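Local coordinates for protein probable fimbrial chaperone YadV (Escherichia coli K-12, PDB 5GHU) that probably acts as a periplasmic chaperone for fimbrial subunits, encoded in the yadCKLM-htrE-yadVN operon, and could contribute to adhesion to various surfaces, at residues Lys148-Val153 with Asp187-Val192; Lys173-Asp178 with Asn193-Lys198. One frame throughout, in Å; residues are numbered along the deposited sequence.

Both contacts lie in the C-terminal, immunoglobulin-like domain of this two-domain chaperone, their centres 10 Å apart. Along the chain the segments alternate: 148-153, 173-178, 187-192, then 193-198, which continues directly from its predecessor. Contact 1 pairs two neighbouring strands of the three-stranded sheet; contact 2 joins the end of strand 173-176, at the margin of the four-stranded sheet, to the loop that leaves strand 186-191. Probable backbone hydrogen bonds tie the two together, Lys191 O to Asp178 N and Leu195 O to Ala149 N. The chain runs out of strand 186-191 straight into the loop of contact 2, so one short run of chain serves both sheets.

Contact 1: Lys148-Val153 with Asp187-Val192; sequences KASLRV and DEVMKV
Leu151 and Met190 face each other as an antiparallel hydrogen-bonded pair, Leu151 N giving its hydrogen to Met190 O at 2.8 Å and Leu151 O taking one from Met190 N. Val153 and Glu188 repeat the pattern at the next such pair, and beyond the other end Val192 N still reaches Ala149 O at 3.0 Å. The strand axes run at 158° to each other.

Arg152 can be followed outward from this backbone. Its CB lies 4.4 Å from Val189 CG2, a loose apolar touch. CG stands opposite the backbone N (chi1 179°), and bends at the next two torsions bring CD to 3.7 Å from Asp187 OD2. At the tip NH1 is 4.2 Å from that same oxygen, which lies well out of the guanidinium plane, so only the charges attract. The directed bonds go elsewhere: Arg152 NH1 and Asp187 OD1 both hydrogen-bond Thr154 OG1, while the guanidinium makes a cation-pi contact with Phe141. A long, charged chain suits this outward face, where Ser150 CB rests 3.6 Å from Val189 CG1.

Strand 150-155 is the middle strand, and 186-191 an outer one, of the three-stranded sheet in an immunoglobulin-like sandwich. The inward face is largely apolar, with Leu151, Val153 and Met190 on it; the Glu188 side chain starts there but its end leads away. Met190, extended beyond CG, crosses Val153 at about a right angle and lays its CE 3.7 Å from Val153 CG2. The Met190 side chain also touches Phe163 of the facing sheet. Leu151 turns its branch point to Val192, CG to CG2 3.8 Å, and packs on Leu168 of that sheet and on Trp140 and Trp142 of the adjacent strand 139-143. The small methyl of Ala149 leaves room for Val192 CB beside it, where the chain leaves the strand.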
ATOM      1  N   LYS A 148      16.105  23.073  -0.483  1.00 49.94           N
ATOM      2  CA  LYS A 148      15.233  22.055  -1.042  1.00 54.48           C
ATOM      3  C   LYS A 148      14.981  21.030   0.072  1.00 55.32           C
ATOM      4  O   LYS A 148      15.635  19.996   0.145  1.00 61.54           O
ATOM      5  CB  LYS A 148      15.869  21.416  -2.275  1.00 58.34           C
ATOM      6  N   ALA A 149      14.059  21.357   0.967  1.00 58.67           N
ATOM      7  CA  ALA A 149      13.927  20.612   2.217  1.00 45.39           C
ATOM      8  C   ALA A 149      13.414  19.217   1.995  1.00 35.25           C
ATOM      9  O   ALA A 149      12.525  18.975   1.138  1.00 29.99           O
ATOM     10  CB  ALA A 149      13.013  21.366   3.173  1.00 48.98           C
ATOM     11  N   SER A 150      13.995  18.255   2.736  1.00 29.91           N
ATOM     12  CA  SER A 150      13.447  16.904   2.747  1.00 27.88           C
ATOM     13  C   SER A 150      13.766  16.242   4.058  1.00 25.24           C
ATOM     14  O   SER A 150      14.586  16.745   4.804  1.00 27.87           O
ATOM     15  CB  SER A 150      14.017  16.078   1.595  1.00 31.18           C
ATOM     16  OG  SER A 150      15.404  16.179   1.650  1.00 41.72           O
ATOM     17  N   LEU A 151      13.102  15.109   4.307  1.00 24.27           N
ATOM     18  CA  LEU A 151      13.264  14.356   5.534  1.00 23.03           C
ATOM     19  C   LEU A 151      13.813  13.004   5.172  1.00 23.17           C
ATOM     20  O   LEU A 151      13.386  12.409   4.187  1.00 24.87           O
ATOM     21  CB  LEU A 151      11.958  14.157   6.251  1.00 20.85           C
ATOM     22  CG  LEU A 151      11.333  15.508   6.573  1.00 23.59           C
ATOM     23  CD1 LEU A 151       9.914  15.295   7.025  1.00 22.55           C
ATOM     24  CD2 LEU A 151      12.121  16.090   7.706  1.00 30.18           C
ATOM     25  N   ARG A 152      14.728  12.524   5.999  1.00 20.50           N
ATOM     26  CA  ARG A 152      15.132  11.115   5.895  1.00 19.06           C
ATOM     27  C   ARG A 152      14.412  10.341   6.993  1.00 19.34           C
ATOM     28  O   ARG A 152      14.392  10.764   8.166  1.00 21.19           O
ATOM     29  CB  ARG A 152      16.639  10.980   6.021  1.00 19.22           C
ATOM     30  CG  ARG A 152      17.160   9.518   5.956  1.00 20.57           C
ATOM     31  CD  ARG A 152      17.339   8.847   7.323  1.00 22.15           C
ATOM     32  NE  ARG A 152      18.442   9.471   8.065  1.00 20.88           N
ATOM     33  CZ  ARG A 152      18.989   8.938   9.174  1.00 20.52           C
ATOM     34  NH1 ARG A 152      18.556   7.761   9.657  1.00 21.15           N
ATOM     35  NH2 ARG A 152      20.008   9.575   9.776  1.00 21.03           N
ATOM     36  N   VAL A 153      13.798   9.244   6.614  1.00 17.15           N
ATOM     37  CA  VAL A 153      12.939   8.495   7.517  1.00 16.28           C
ATOM     38  C   VAL A 153      13.497   7.067   7.584  1.00 19.82           C
ATOM     39  O   VAL A 153      13.846   6.497   6.547  1.00 19.79           O
ATOM     40  CB  VAL A 153      11.493   8.460   7.024  1.00 18.75           C
ATOM     41  CG1 VAL A 153      10.527   7.889   8.126  1.00 20.63           C
ATOM     42  CG2 VAL A 153      11.028   9.888   6.654  1.00 20.40           C
ATOM     43  N   ASP A 187      15.572   2.935   4.786  1.00 17.00           N
ATOM     44  CA  ASP A 187      15.414   4.398   4.805  1.00 16.81           C
ATOM     45  C   ASP A 187      14.663   4.857   3.576  1.00 19.19           C
ATOM     46  O   ASP A 187      14.771   4.237   2.497  1.00 21.28           O
ATOM     47  CB  ASP A 187      16.793   5.075   4.777  1.00 17.26           C
ATOM     48  CG  ASP A 187      17.534   5.015   6.085  1.00 20.50           C
ATOM     49  OD1 ASP A 187      17.055   4.412   7.020  1.00 19.13           O
ATOM     50  OD2 ASP A 187      18.674   5.556   6.134  1.00 23.94           O
ATOM     51  N   GLU A 188      13.946   6.001   3.674  1.00 18.23           N
ATOM     52  CA  GLU A 188      13.412   6.667   2.523  1.00 22.07           C
ATOM     53  C   GLU A 188      13.537   8.180   2.774  1.00 20.43           C
ATOM     54  O   GLU A 188      13.334   8.601   3.907  1.00 23.40           O
ATOM     55  CB  GLU A 188      11.912   6.383   2.359  1.00 25.25           C
ATOM     56  CG  GLU A 188      11.558   5.098   1.746  1.00 34.22           C
ATOM     57  CD  GLU A 188      12.141   4.905   0.385  1.00 32.91           C
ATOM     58  OE1 GLU A 188      12.538   5.891  -0.296  1.00 41.37           O
ATOM     59  OE2 GLU A 188      12.272   3.736   0.003  1.00 31.46           O
ATOM     60  N   VAL A 189      13.797   8.922   1.724  1.00 21.03           N
ATOM     61  CA  VAL A 189      13.760  10.394   1.776  1.00 21.81           C
ATOM     62  C   VAL A 189      12.401  10.878   1.241  1.00 25.10           C
ATOM     63  O   VAL A 189      11.909  10.390   0.215  1.00 24.13           O
ATOM     64  CB  VAL A 189      14.886  11.032   0.988  1.00 21.70           C
ATOM     65  CG1 VAL A 189      14.646  12.585   0.909  1.00 23.96           C
ATOM     66  CG2 VAL A 189      16.223  10.718   1.668  1.00 27.05           C
ATOM     67  N   MET A 190      11.800  11.864   1.931  1.00 20.48           N
ATOM     68  CA  MET A 190      10.499  12.362   1.508  1.00 20.76           C
ATOM     69  C   MET A 190      10.634  13.856   1.435  1.00 21.71           C
ATOM     70  O   MET A 190      11.170  14.496   2.365  1.00 24.83           O
ATOM     71  CB  MET A 190       9.396  11.936   2.505  1.00 22.40           C
ATOM     72  CG  MET A 190       9.271  10.423   2.636  1.00 20.66           C
ATOM     73  SD  MET A 190       8.010  10.073   3.893  1.00 21.44           S
ATOM     74  CE  MET A 190       8.509   8.423   4.372  1.00 24.18           C
ATOM     75  N   LYS A 191      10.192  14.408   0.303  1.00 20.59           N
ATOM     76  CA  LYS A 191      10.275  15.838   0.027  1.00 21.73           C
ATOM     77  C   LYS A 191       9.309  16.647   0.922  1.00 24.16           C
ATOM     78  O   LYS A 191       8.217  16.183   1.258  1.00 23.52           O
ATOM     79  CB  LYS A 191       9.957  16.105  -1.450  1.00 27.91           C
ATOM     80  CG  LYS A 191      11.086  15.684  -2.389  1.00 45.97           C
ATOM     81  CD  LYS A 191      10.865  16.188  -3.829  1.00 66.49           C
ATOM     82  CE  LYS A 191      10.500  17.681  -3.840  1.00 79.62           C
ATOM     83  NZ  LYS A 191      10.553  18.335  -5.196  1.00 85.94           N
ATOM     84  N   VAL A 192       9.739  17.844   1.320  1.00 24.46           N
ATOM     85  CA  VAL A 192       8.859  18.785   2.055  1.00 23.88           C
ATOM     86  C   VAL A 192       8.543  19.925   1.101  1.00 29.57           C
ATOM     87  O   VAL A 192       9.444  20.619   0.621  1.00 31.97           O
ATOM     88  CB  VAL A 192       9.504  19.332   3.352  1.00 24.23           C
ATOM     89  CG1 VAL A 192       8.541  20.313   4.081  1.00 25.83           C
ATOM     90  CG2 VAL A 192       9.868  18.176   4.303  1.00 25.49           C
TER

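Contact 2: Lys173-Asp178 with Asn193-Lys198; sequences KRYPID and NGLNGK
Tyr175 offers one face of its ring to Leu195, whose CB sits 4.0 Å from the ring centroid in a CH-pi contact, offset toward the rim. Leu195 crosses the tyrosine at about a right angle, with CD1 3.8 Å from Tyr175 CZ. Carbonyl oxygens take the ring edge instead: Asn193 O lies in the plane of the ring, and Gly194 O is 3.3 Å from Tyr175 CE2. An aromatic residue serves both neighbours, its face being apolar and its edge hydrogens slightly positive. At the far end Tyr175 OH accepts a hydrogen bond from Lys173 NZ. Between Asn193 and Leu195 the backbone turns with a positive phi of 85°, which favours the glycine found at Gly194.

Asn193 supplies the polar half. Its backbone N meets Pro176 O at 2.9 Å, nearly along the carbonyl axis. With CG beside that N (chi1 -65°), ND2 returns to the same oxygen at 3.1 Å, from above the carbonyl plane. The amide's second hydrogen goes to Asp178 OD1, a short bond of 2.6 Å that meets the carboxylate from above its plane. Both acceptors lie close to the amide plane, and together they fix its rotation. Replacing Asn193 by a leucine would probably cost Asp178 OD1 this donor and leave Pro176 O with the backbone bond alone of the two.

Strand 173-176 is an outer strand of the four-stranded sheet, bonded to strand 163-170 between Tyr175 and Leu168. The loop bearing Leu195 comes off strand 186-191, and that leucine reaches both Leu168 and Trp142 of strand 139-143, placing the contact where the two sheets meet at the domain surface.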
ATOM      1  N   LYS A 173       3.605  27.528  10.450  1.00 32.83           N
ATOM      2  CA  LYS A 173       3.441  27.315   9.035  1.00 29.86           C
ATOM      3  C   LYS A 173       3.495  25.823   8.808  1.00 33.77           C
ATOM      4  O   LYS A 173       4.276  25.106   9.461  1.00 32.86           O
ATOM      5  CB  LYS A 173       4.531  28.024   8.224  1.00 31.88           C
ATOM      6  CG  LYS A 173       4.323  29.561   8.212  1.00 42.60           C
ATOM      7  CD  LYS A 173       5.462  30.246   7.477  1.00 64.02           C
ATOM      8  CE  LYS A 173       5.101  30.578   6.028  1.00 79.79           C
ATOM      9  NZ  LYS A 173       4.990  29.367   5.153  1.00 81.87           N
ATOM     10  N   ARG A 174       2.654  25.337   7.913  1.00 26.18           N
ATOM     11  CA  ARG A 174       2.595  23.898   7.640  1.00 24.75           C
ATOM     12  C   ARG A 174       3.010  23.603   6.206  1.00 24.76           C
ATOM     13  O   ARG A 174       2.625  24.353   5.279  1.00 25.73           O
ATOM     14  CB  ARG A 174       1.153  23.411   7.902  1.00 24.21           C
ATOM     15  CG  ARG A 174       0.914  21.977   7.644  1.00 23.32           C
ATOM     16  CD  ARG A 174      -0.528  21.628   8.132  1.00 27.91           C
ATOM     17  NE  ARG A 174      -0.735  21.866   9.556  1.00 22.74           N
ATOM     18  CZ  ARG A 174      -1.939  21.726  10.165  1.00 24.81           C
ATOM     19  NH1 ARG A 174      -3.005  21.361   9.490  1.00 23.93           N
ATOM     20  NH2 ARG A 174      -2.081  21.966  11.453  1.00 22.98           N
ATOM     21  N   TYR A 175       3.838  22.552   6.034  1.00 24.83           N
ATOM     22  CA  TYR A 175       4.386  22.200   4.745  1.00 26.67           C
ATOM     23  C   TYR A 175       4.100  20.740   4.487  1.00 23.95           C
ATOM     24  O   TYR A 175       4.610  19.878   5.171  1.00 25.11           O
ATOM     25  CB  TYR A 175       5.896  22.437   4.723  1.00 24.34           C
ATOM     26  CG  TYR A 175       6.309  23.843   5.143  1.00 25.69           C
ATOM     27  CD1 TYR A 175       6.520  24.146   6.489  1.00 27.36           C
ATOM     28  CD2 TYR A 175       6.471  24.845   4.211  1.00 27.06           C
ATOM     29  CE1 TYR A 175       6.893  25.423   6.884  1.00 29.19           C
ATOM     30  CE2 TYR A 175       6.844  26.113   4.593  1.00 29.77           C
ATOM     31  CZ  TYR A 175       7.082  26.391   5.944  1.00 29.27           C
ATOM     32  OH  TYR A 175       7.474  27.665   6.356  1.00 34.22           O
ATOM     33  N   PRO A 176       3.283  20.460   3.493  1.00 23.71           N
ATOM     34  CA  PRO A 176       2.958  19.065   3.206  1.00 22.32           C
ATOM     35  C   PRO A 176       4.198  18.278   2.864  1.00 23.51           C
ATOM     36  O   PRO A 176       5.065  18.801   2.165  1.00 24.65           O
ATOM     37  CB  PRO A 176       2.066  19.132   1.998  1.00 23.48           C
ATOM     38  CG  PRO A 176       1.414  20.501   2.113  1.00 31.23           C
ATOM     39  CD  PRO A 176       2.468  21.395   2.701  1.00 29.50           C
ATOM     40  N   ILE A 177       4.234  17.038   3.347  1.00 20.97           N
ATOM     41  CA  ILE A 177       5.275  16.092   2.971  1.00 19.66           C
ATOM     42  C   ILE A 177       4.782  15.220   1.811  1.00 22.57           C
ATOM     43  O   ILE A 177       3.667  14.729   1.862  1.00 24.52           O
ATOM     44  CB  ILE A 177       5.606  15.213   4.165  1.00 20.15           C
ATOM     45  CG1 ILE A 177       6.177  16.098   5.293  1.00 19.47           C
ATOM     46  CG2 ILE A 177       6.619  14.099   3.728  1.00 19.45           C
ATOM     47  CD1 ILE A 177       6.256  15.420   6.661  1.00 20.82           C
ATOM     48  N   ASP A 178       5.617  15.004   0.794  1.00 23.74           N
ATOM     49  CA  ASP A 178       5.327  14.018  -0.251  1.00 23.17           C
ATOM     50  C   ASP A 178       5.574  12.631   0.328  1.00 23.04           C
ATOM     51  O   ASP A 178       6.635  12.016   0.096  1.00 23.66           O
ATOM     52  CB  ASP A 178       6.212  14.229  -1.496  1.00 25.29           C
ATOM     53  CG  ASP A 178       5.862  15.483  -2.269  0.49 29.88           C
ATOM     54  OD1 ASP A 178       4.788  16.091  -2.053  0.73 32.00           O
ATOM     55  OD2 ASP A 178       6.682  15.844  -3.145  0.62 35.45           O
ATOM     56  N   ASN A 193       7.268  20.094   0.801  1.00 28.07           N
ATOM     57  CA  ASN A 193       6.849  21.096  -0.181  1.00 32.31           C
ATOM     58  C   ASN A 193       6.813  22.504   0.363  1.00 34.64           C
ATOM     59  O   ASN A 193       6.216  22.767   1.395  1.00 34.57           O
ATOM     60  CB  ASN A 193       5.482  20.750  -0.739  1.00 38.07           C
ATOM     61  CG  ASN A 193       5.493  19.483  -1.529  1.00 50.97           C
ATOM     62  OD1 ASN A 193       5.762  19.486  -2.730  1.00 64.71           O
ATOM     63  ND2 ASN A 193       5.227  18.389  -0.866  1.00 47.63           N
ATOM     64  N   GLY A 194       7.453  23.414  -0.355  1.00 36.75           N
ATOM     65  CA  GLY A 194       7.270  24.831  -0.082  1.00 39.86           C
ATOM     66  C   GLY A 194       8.175  25.352   1.003  1.00 41.61           C
ATOM     67  O   GLY A 194       7.963  26.435   1.522  1.00 47.21           O
ATOM     68  N   LEU A 195       9.181  24.573   1.349  1.00 41.99           N
ATOM     69  CA  LEU A 195      10.117  24.931   2.400  1.00 46.33           C
ATOM     70  C   LEU A 195      11.543  24.888   1.874  1.00 55.17           C
ATOM     71  O   LEU A 195      12.001  23.846   1.378  1.00 53.29           O
ATOM     72  CB  LEU A 195       9.985  23.980   3.585  1.00 41.61           C
ATOM     73  CG  LEU A 195      10.979  24.247   4.713  1.00 44.03           C
ATOM     74  CD1 LEU A 195      10.789  25.636   5.304  1.00 46.87           C
ATOM     75  CD2 LEU A 195      10.822  23.176   5.791  1.00 47.14           C
ATOM     76  N   ASN A 196      12.247  26.004   2.011  1.00 62.95           N
ATOM     77  CA  ASN A 196      13.592  26.132   1.455  1.00 73.99           C
ATOM     78  C   ASN A 196      14.641  25.294   2.187  1.00 75.97           C
ATOM     79  O   ASN A 196      15.395  24.553   1.558  1.00 82.74           O
ATOM     80  CB  ASN A 196      14.014  27.604   1.449  1.00 71.99           C
ATOM     81  N   GLY A 197      14.710  25.420   3.506  1.00 75.09           N
ATOM     82  CA  GLY A 197      15.688  24.664   4.270  1.00 79.81           C
ATOM     83  C   GLY A 197      15.185  24.363   5.664  1.00 81.26           C
ATOM     84  O   GLY A 197      14.094  24.808   6.023  1.00 89.12           O
ATOM     85  N   LYS A 198      15.972  23.614   6.441  1.00 67.79           N
ATOM     86  CA  LYS A 198      15.618  23.282   7.820  1.00 59.31           C
ATOM     87  C   LYS A 198      15.027  24.486   8.579  1.00 62.85           C
ATOM     88  O   LYS A 198      15.541  25.606   8.538  1.00 71.53           O
ATOM     89  CB  LYS A 198      16.836  22.732   8.565  1.00 58.79           C
TER